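Local coordinates for protein 4-oxalocrotonate decarboxylase NahK (Pseudomonas putida, PDB 5D2K) that catalyses the magnesium-assisted decarboxylation of 2-oxohex-3-enedioate to 2-oxopent-4-enoate and carbon dioxide in the bacterial breakdown of naphthalene, at residues S118-A123 and G234-T239; M194-E199 and D252-R257. The protein carries 1 engineered substitution. All blocks are in the same frame, centred on the assembly; numbering follows the deposited sequence.

Interaction 1 (S118-A123 and G234-T239); sequences SVVTKA and GTFIMT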
loop_
_atom_site.group_PDB
_atom_site.type_symbol
_atom_site.label_atom_id
_atom_site.label_comp_id
_atom_site.label_asym_id
_atom_site.label_seq_id
_atom_site.Cartn_x
_atom_site.Cartn_y
_atom_site.Cartn_z
ATOM N N SER A 118 -10.127 2.324 0.107
ATOM C CA SER A 118 -9.469 3.194 1.071
ATOM C C SER A 118 -10.477 3.903 1.944
ATOM O O SER A 118 -11.654 4.016 1.588
ATOM C CB SER A 118 -8.606 4.241 0.367
ATOM O OG SER A 118 -7.657 3.623 -0.467
ATOM N N VAL A 119 -9.996 4.392 3.080
ATOM C CA VAL A 119 -10.809 5.221 3.968
ATOM C C VAL A 119 -10.063 6.500 4.291
ATOM O O VAL A 119 -8.834 6.552 4.206
ATOM C CB VAL A 119 -11.176 4.497 5.300
ATOM C CG1 VAL A 119 -11.997 3.247 5.023
ATOM C CG2 VAL A 119 -9.918 4.164 6.114
ATOM N N VAL A 120 -10.814 7.543 4.629
ATOM C CA VAL A 120 -10.238 8.742 5.230
ATOM C C VAL A 120 -10.813 8.853 6.627
ATOM O O VAL A 120 -12.016 8.738 6.804
ATOM C CB VAL A 120 -10.544 10.013 4.395
ATOM C CG1 VAL A 120 -10.190 11.277 5.167
ATOM C CG2 VAL A 120 -9.754 9.976 3.096
ATOM N N THR A 121 -9.953 9.044 7.624
ATOM C CA THR A 121 -10.416 9.102 9.007
ATOM C C THR A 121 -10.780 10.526 9.415
ATOM O O THR A 121 -10.306 11.484 8.808
ATOM C CB THR A 121 -9.355 8.572 9.989
ATOM O OG1 THR A 121 -8.230 9.471 10.033
ATOM C CG2 THR A 121 -8.889 7.180 9.574
ATOM N N LYS A 122 -11.604 10.653 10.457
ATOM C CA LYS A 122 -11.944 11.978 11.002
ATOM C C LYS A 122 -11.696 12.098 12.508
ATOM O O LYS A 122 -12.073 13.092 13.122
ATOM C CB LYS A 122 -13.405 12.338 10.692
ATOM C CG LYS A 122 -14.439 11.311 11.134
ATOM C CD LYS A 122 -15.843 11.815 10.813
ATOM C CE LYS A 122 -16.893 10.773 11.121
ATOM N NZ LYS A 122 -18.262 11.342 10.913
ATOM N N ALA A 123 -11.062 11.085 13.090
ATOM C CA ALA A 123 -10.674 11.099 14.498
ATOM C C ALA A 123 -9.424 10.261 14.659
ATOM O O ALA A 123 -9.228 9.317 13.905
ATOM C CB ALA A 123 -11.796 10.557 15.373
ATOM N N GLY A 234 -7.810 12.527 9.781
ATOM C CA GLY A 234 -7.637 13.043 8.435
ATOM C C GLY A 234 -6.694 12.231 7.574
ATOM O O GLY A 234 -6.268 12.694 6.519
ATOM N N THR A 235 -6.366 11.020 8.013
ATOM C CA THR A 235 -5.441 10.173 7.276
ATOM C C THR A 235 -6.151 9.310 6.232
ATOM O O THR A 235 -7.171 8.683 6.511
ATOM C CB THR A 235 -4.641 9.260 8.233
ATOM O OG1 THR A 235 -3.957 10.077 9.199
ATOM C CG2 THR A 235 -3.611 8.407 7.474
ATOM N N PHE A 236 -5.576 9.290 5.034
ATOM C CA PHE A 236 -6.001 8.408 3.943
ATOM C C PHE A 236 -5.300 7.067 4.119
ATOM O O PHE A 236 -4.080 7.020 4.245
ATOM C CB PHE A 236 -5.660 9.069 2.600
ATOM C CG PHE A 236 -5.889 8.213 1.375
ATOM C CD1 PHE A 236 -7.132 8.157 0.771
ATOM C CD2 PHE A 236 -4.833 7.564 0.767
ATOM C CE1 PHE A 236 -7.321 7.417 -0.394
ATOM C CE2 PHE A 236 -5.019 6.823 -0.395
ATOM C CZ PHE A 236 -6.268 6.748 -0.967
ATOM N N ILE A 237 -6.081 5.983 4.156
ATOM C CA ILE A 237 -5.546 4.630 4.357
ATOM C C ILE A 237 -6.001 3.668 3.271
ATOM O O ILE A 237 -7.200 3.438 3.107
ATOM C CB ILE A 237 -5.983 4.032 5.720
ATOM C CG1 ILE A 237 -5.681 4.991 6.871
ATOM C CG2 ILE A 237 -5.335 2.658 5.947
ATOM C CD1 ILE A 237 -6.299 4.525 8.183
ATOM N N MET A 238 -5.050 3.075 2.558
ATOM C CA MET A 238 -5.362 2.019 1.591
ATOM C C MET A 238 -5.319 0.690 2.324
ATOM O O MET A 238 -4.272 0.322 2.854
ATOM C CB MET A 238 -4.366 2.028 0.430
ATOM C CG MET A 238 -4.380 3.312 -0.363
ATOM S SD MET A 238 -3.292 3.231 -1.811
ATOM C CE MET A 238 -3.814 1.744 -2.572
ATOM N N THR A 239 -6.434 -0.039 2.367
ATOM C CA THR A 239 -6.532 -1.120 3.344
ATOM C C THR A 239 -6.017 -2.470 2.869
ATOM O O THR A 239 -5.876 -3.385 3.682
ATOM C CB THR A 239 -7.996 -1.291 3.856
ATOM O OG1 THR A 239 -8.878 -1.614 2.772
ATOM C CG2 THR A 239 -8.486 -0.008 4.559
#
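Val-119 and Ile-237 form the hydrogen-bonded pair at the centre of an antiparallel ladder, in which strand 236-238 lines up beside strand 112-121 in the mixed sheet of the FAH-type fold. The case shows how a strand pair can be prolonged past its last bridge by a threonine whose backbone and hydroxyl both take part. Two backbone bonds join the central pair, the straighter from Ile-237 N to Val-119 O (2.8 Å, 166° at the hydrogen), and a third runs from Thr-121 N to Thr-235 O. In the non-hydrogen-bonded pair Val-120/Phe-236 the CA-H groups point at Thr-235 O and Val-119 O, respectively.

At the last residue of its strand, Thr-121 reaches the loop residues Gly-234 and Thr-235. With OG1 set between its own backbone N and carbonyl carbon (chi1 68°), the hydroxyl oxygen accepts Thr-235 N at 3.2 Å and, weakly, Gly-234 N, which also makes a weak bond to Thr-121 O. Replacing this threonine by a valine would probably leave Thr-235 N without its side-chain acceptor, with the backbone bonds alone to hold Gly-234 and Thr-235 to the strand end.

Apolar contacts divide between the two faces. On the side turned to helix 213-225, Val-119 CG2 lies 4.0 Å from Ile-237 CB, and Thr-121 CG2 meets Ile-237 CD1, the end of the isoleucine chain. On the other, Val-120, Phe-236, Ser-118 and Met-238 gather against strand 139-149, where Met-238 also comes close to Glu-147, a magnesium ligand. Val-120 CG2 comes up to the edge of the Phe-236 ring, nearly in its plane, 3.9 Å from CD1. Ser-118 OG, hydrogen-bonded to Thr-145 OG1, packs 3.3 Å from Met-238 CG and 3.5 Å from Phe-236 CZ.

Interaction 2 (M194-E199 and D252-R257); sequences MEKNGE and DNITVR. With EDO (1,2-ethanediol), chain I.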
loop_
_atom_site.group_PDB
_atom_site.type_symbol
_atom_site.label_atom_id
_atom_site.label_comp_id
_atom_site.label_asym_id
_atom_site.label_seq_id
_atom_site.Cartn_x
_atom_site.Cartn_y
_atom_site.Cartn_z
ATOM N N MET A 194 -11.840 -6.253 -11.591
ATOM C CA MET A 194 -10.711 -5.647 -12.302
ATOM C C MET A 194 -10.720 -6.073 -13.764
ATOM O O MET A 194 -10.686 -7.271 -14.069
ATOM C CB MET A 194 -9.387 -6.039 -11.650
ATOM C CG MET A 194 -8.130 -5.502 -12.350
ATOM S SD MET A 194 -6.610 -6.254 -11.710
ATOM C CE MET A 194 -6.550 -5.597 -10.043
ATOM N N GLU A 195 -10.771 -5.089 -14.655
ATOM C CA GLU A 195 -10.686 -5.333 -16.095
ATOM C C GLU A 195 -9.368 -4.784 -16.635
ATOM O O GLU A 195 -8.926 -3.713 -16.235
ATOM C CB GLU A 195 -11.868 -4.693 -16.821
ATOM C CG GLU A 195 -13.231 -5.212 -16.343
ATOM C CD GLU A 195 -14.406 -4.536 -17.023
ATOM O OE1 GLU A 195 -14.193 -3.578 -17.798
ATOM O OE2 GLU A 195 -15.560 -4.962 -16.783
ATOM N N LYS A 196 -8.739 -5.528 -17.536
ATOM C CA LYS A 196 -7.522 -5.060 -18.199
ATOM C C LYS A 196 -7.718 -5.252 -19.688
ATOM O O LYS A 196 -8.105 -6.338 -20.129
ATOM C CB LYS A 196 -6.286 -5.813 -17.706
ATOM C CG LYS A 196 -4.990 -5.537 -18.490
ATOM C CD LYS A 196 -3.842 -6.361 -17.907
ATOM C CE LYS A 196 -2.577 -6.306 -18.741
ATOM N NZ LYS A 196 -1.592 -7.301 -18.220
ATOM N N ASN A 197 -7.485 -4.188 -20.451
ATOM C CA ASN A 197 -7.617 -4.247 -21.904
ATOM C C ASN A 197 -8.962 -4.848 -22.316
ATOM O O ASN A 197 -9.048 -5.684 -23.220
ATOM C CB ASN A 197 -6.436 -5.027 -22.494
ATOM C CG ASN A 197 -5.110 -4.300 -22.291
ATOM O OD1 ASN A 197 -5.092 -3.079 -22.143
ATOM N ND2 ASN A 197 -4.001 -5.045 -22.274
ATOM N N GLY A 198 -10.007 -4.417 -21.616
ATOM C CA GLY A 198 -11.376 -4.723 -21.979
ATOM C C GLY A 198 -11.942 -6.025 -21.453
ATOM O O GLY A 198 -13.093 -6.347 -21.734
ATOM N N GLU A 199 -11.162 -6.782 -20.695
ATOM C CA GLU A 199 -11.686 -8.048 -20.189
ATOM C C GLU A 199 -11.443 -8.239 -18.699
ATOM O O GLU A 199 -10.447 -7.766 -18.149
ATOM C CB GLU A 199 -11.088 -9.222 -20.960
ATOM C CG GLU A 199 -9.601 -9.388 -20.787
ATOM C CD GLU A 199 -9.127 -10.817 -21.031
ATOM O OE1 GLU A 199 -9.924 -11.646 -21.524
ATOM O OE2 GLU A 199 -7.952 -11.114 -20.720
ATOM N N ASP A 252 -1.429 -0.526 -22.060
ATOM C CA ASP A 252 -2.551 -1.114 -21.320
ATOM C C ASP A 252 -3.546 -0.067 -20.814
ATOM O O ASP A 252 -3.173 1.057 -20.473
ATOM C CB ASP A 252 -2.056 -1.925 -20.112
ATOM C CG ASP A 252 -1.341 -3.201 -20.499
ATOM O OD1 ASP A 252 -1.535 -3.692 -21.639
ATOM O OD2 ASP A 252 -0.581 -3.726 -19.655
ATOM N N ASN A 253 -4.814 -0.451 -20.751
ATOM C CA ASN A 253 -5.806 0.336 -20.037
ATOM C C ASN A 253 -6.468 -0.562 -19.011
ATOM O O ASN A 253 -6.614 -1.764 -19.217
ATOM C CB ASN A 253 -6.841 0.944 -20.977
ATOM C CG ASN A 253 -7.677 -0.095 -21.664
ATOM O OD1 ASN A 253 -8.722 -0.509 -21.149
ATOM N ND2 ASN A 253 -7.233 -0.527 -22.840
ATOM N N ILE A 254 -6.828 0.016 -17.878
ATOM C CA ILE A 254 -7.513 -0.755 -16.856
ATOM C C ILE A 254 -8.755 -0.025 -16.381
ATOM O O ILE A 254 -8.836 1.210 -16.424
ATOM C CB ILE A 254 -6.566 -1.081 -15.661
ATOM C CG1 ILE A 254 -6.121 0.185 -14.916
ATOM C CG2 ILE A 254 -5.351 -1.882 -16.137
ATOM C CD1 ILE A 254 -6.889 0.446 -13.638
ATOM N N THR A 255 -9.744 -0.805 -15.960
ATOM C CA THR A 255 -10.927 -0.275 -15.315
ATOM C C THR A 255 -11.280 -1.196 -14.171
ATOM O O THR A 255 -11.443 -2.400 -14.371
ATOM C CB THR A 255 -12.126 -0.178 -16.270
ATOM O OG1 THR A 255 -11.839 0.757 -17.318
ATOM C CG2 THR A 255 -13.374 0.271 -15.518
ATOM N N VAL A 256 -11.396 -0.646 -12.970
ATOM C CA VAL A 256 -11.835 -1.454 -11.838
ATOM C C VAL A 256 -13.217 -0.985 -11.387
ATOM O O VAL A 256 -13.410 0.177 -11.029
ATOM C CB VAL A 256 -10.847 -1.388 -10.670
ATOM C CG1 VAL A 256 -11.349 -2.250 -9.532
ATOM C CG2 VAL A 256 -9.454 -1.853 -11.110
ATOM N N ARG A 257 -14.187 -1.893 -11.420
ATOM C CA ARG A 257 -15.564 -1.552 -11.097
ATOM C C ARG A 257 -15.858 -1.910 -9.654
ATOM O O ARG A 257 -15.559 -3.022 -9.201
ATOM C CB ARG A 257 -16.538 -2.275 -12.034
ATOM C CG ARG A 257 -16.213 -2.064 -13.507
ATOM C CD ARG A 257 -17.225 -2.741 -14.413
ATOM N NE ARG A 257 -16.795 -2.622 -15.801
ATOM C CZ ARG A 257 -16.944 -1.522 -16.529
ATOM N NH1 ARG A 257 -17.531 -0.452 -16.010
ATOM N NH2 ARG A 257 -16.504 -1.492 -17.779
HETATM C C1 EDO I . -4.473 -13.785 -18.596
HETATM O O1 EDO I . -5.237 -14.544 -17.648
HETATM C C2 EDO I . -5.371 -12.770 -19.289
HETATM O O2 EDO I . -6.538 -13.434 -19.787
HETATM O O HOH W 1 -12.455 -2.041 -19.140
HETATM O O HOH W 2 0.493 -6.082 -19.949
HETATM O O HOH W 3 -9.839 -2.434 -19.347
#
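Glu-195 turns CG anti to its carbonyl carbon (chi1 -59°) and then runs extended, while Arg-257, with the same kind of first torsion (chi1 -53°), stretches out as far as NE; the two chains thus bring carboxylate and guanidinium together diagonally across the ladder. The grip is side-on and uses two nitrogens. Arg-257 NE reaches Glu-195 OE2 at 2.8 Å and almost straight, the oxygen lying in the guanidinium plane although NE stands well above the carboxylate plane; Arg-257 NH2 reaches Glu-195 OE1 at 3.1 Å on its syn side, less straight. The two planes are 67° apart, and Thr-255 CG2 sits over the centre of one guanidinium face. A water donates to Glu-195 OE1 as well.

At the other end, a type I' turn from Lys-196 to Glu-199 links strand 191-196 to strand 199-205, and its Asn-197 docks on the start of strand 253-258 and on Asp-252 just before it. Asn-197 N binds Asn-253 O (2.9 Å), Asn-197 OD1 accepts Asn-253 N (3.0 Å), and Asn-197 ND2 gives a nearly straight bond to Asp-252 OD1 (2.9 Å), so backbone and both ends of the amide are engaged. The Asp-252 carboxylate also stands near Lys-196 NZ, a long salt bridge relayed by a water that NZ and OD2 share. Lys-196 NZ also binds Pro-247 O, and Asp-252 OD2 accepts Ala-249 N.

Between the ends, Glu-195 and Thr-255 exchange two backbone bonds, and on the opposite face from their side chains Met-194 CG meets Val-256 CG2 at 4.1 Å. Strand 199-205 flanks strand 191-196, and strand 263-268 flanks strand 253-258, while Met-194, Ile-254 and Val-256 pack onto Ile-113 and Ala-115 of strand 112-121.

Overall arrangement
The two contacts show one principle, antiparallel pairing of strands distant in sequence, in two different sheets of the same FAH-type domain. Interaction 1 belongs to the mixed sheet that carries the metal ligands Glu-114, Glu-116 and Glu-147; interaction 2 lies inside the five-stranded sheet, farther from the centre of the chain. Their centres are 26 Å apart, with about 11 Å between nearest atoms, and they do not touch. Along the chain the segments alternate, 118-123, 194-199, 234-239, 252-257, which interleaves the two sheets. Strand 112-121 connects them: its end enters interaction 1, whereas its earlier residues pack under interaction 2 and supply two metal ligands.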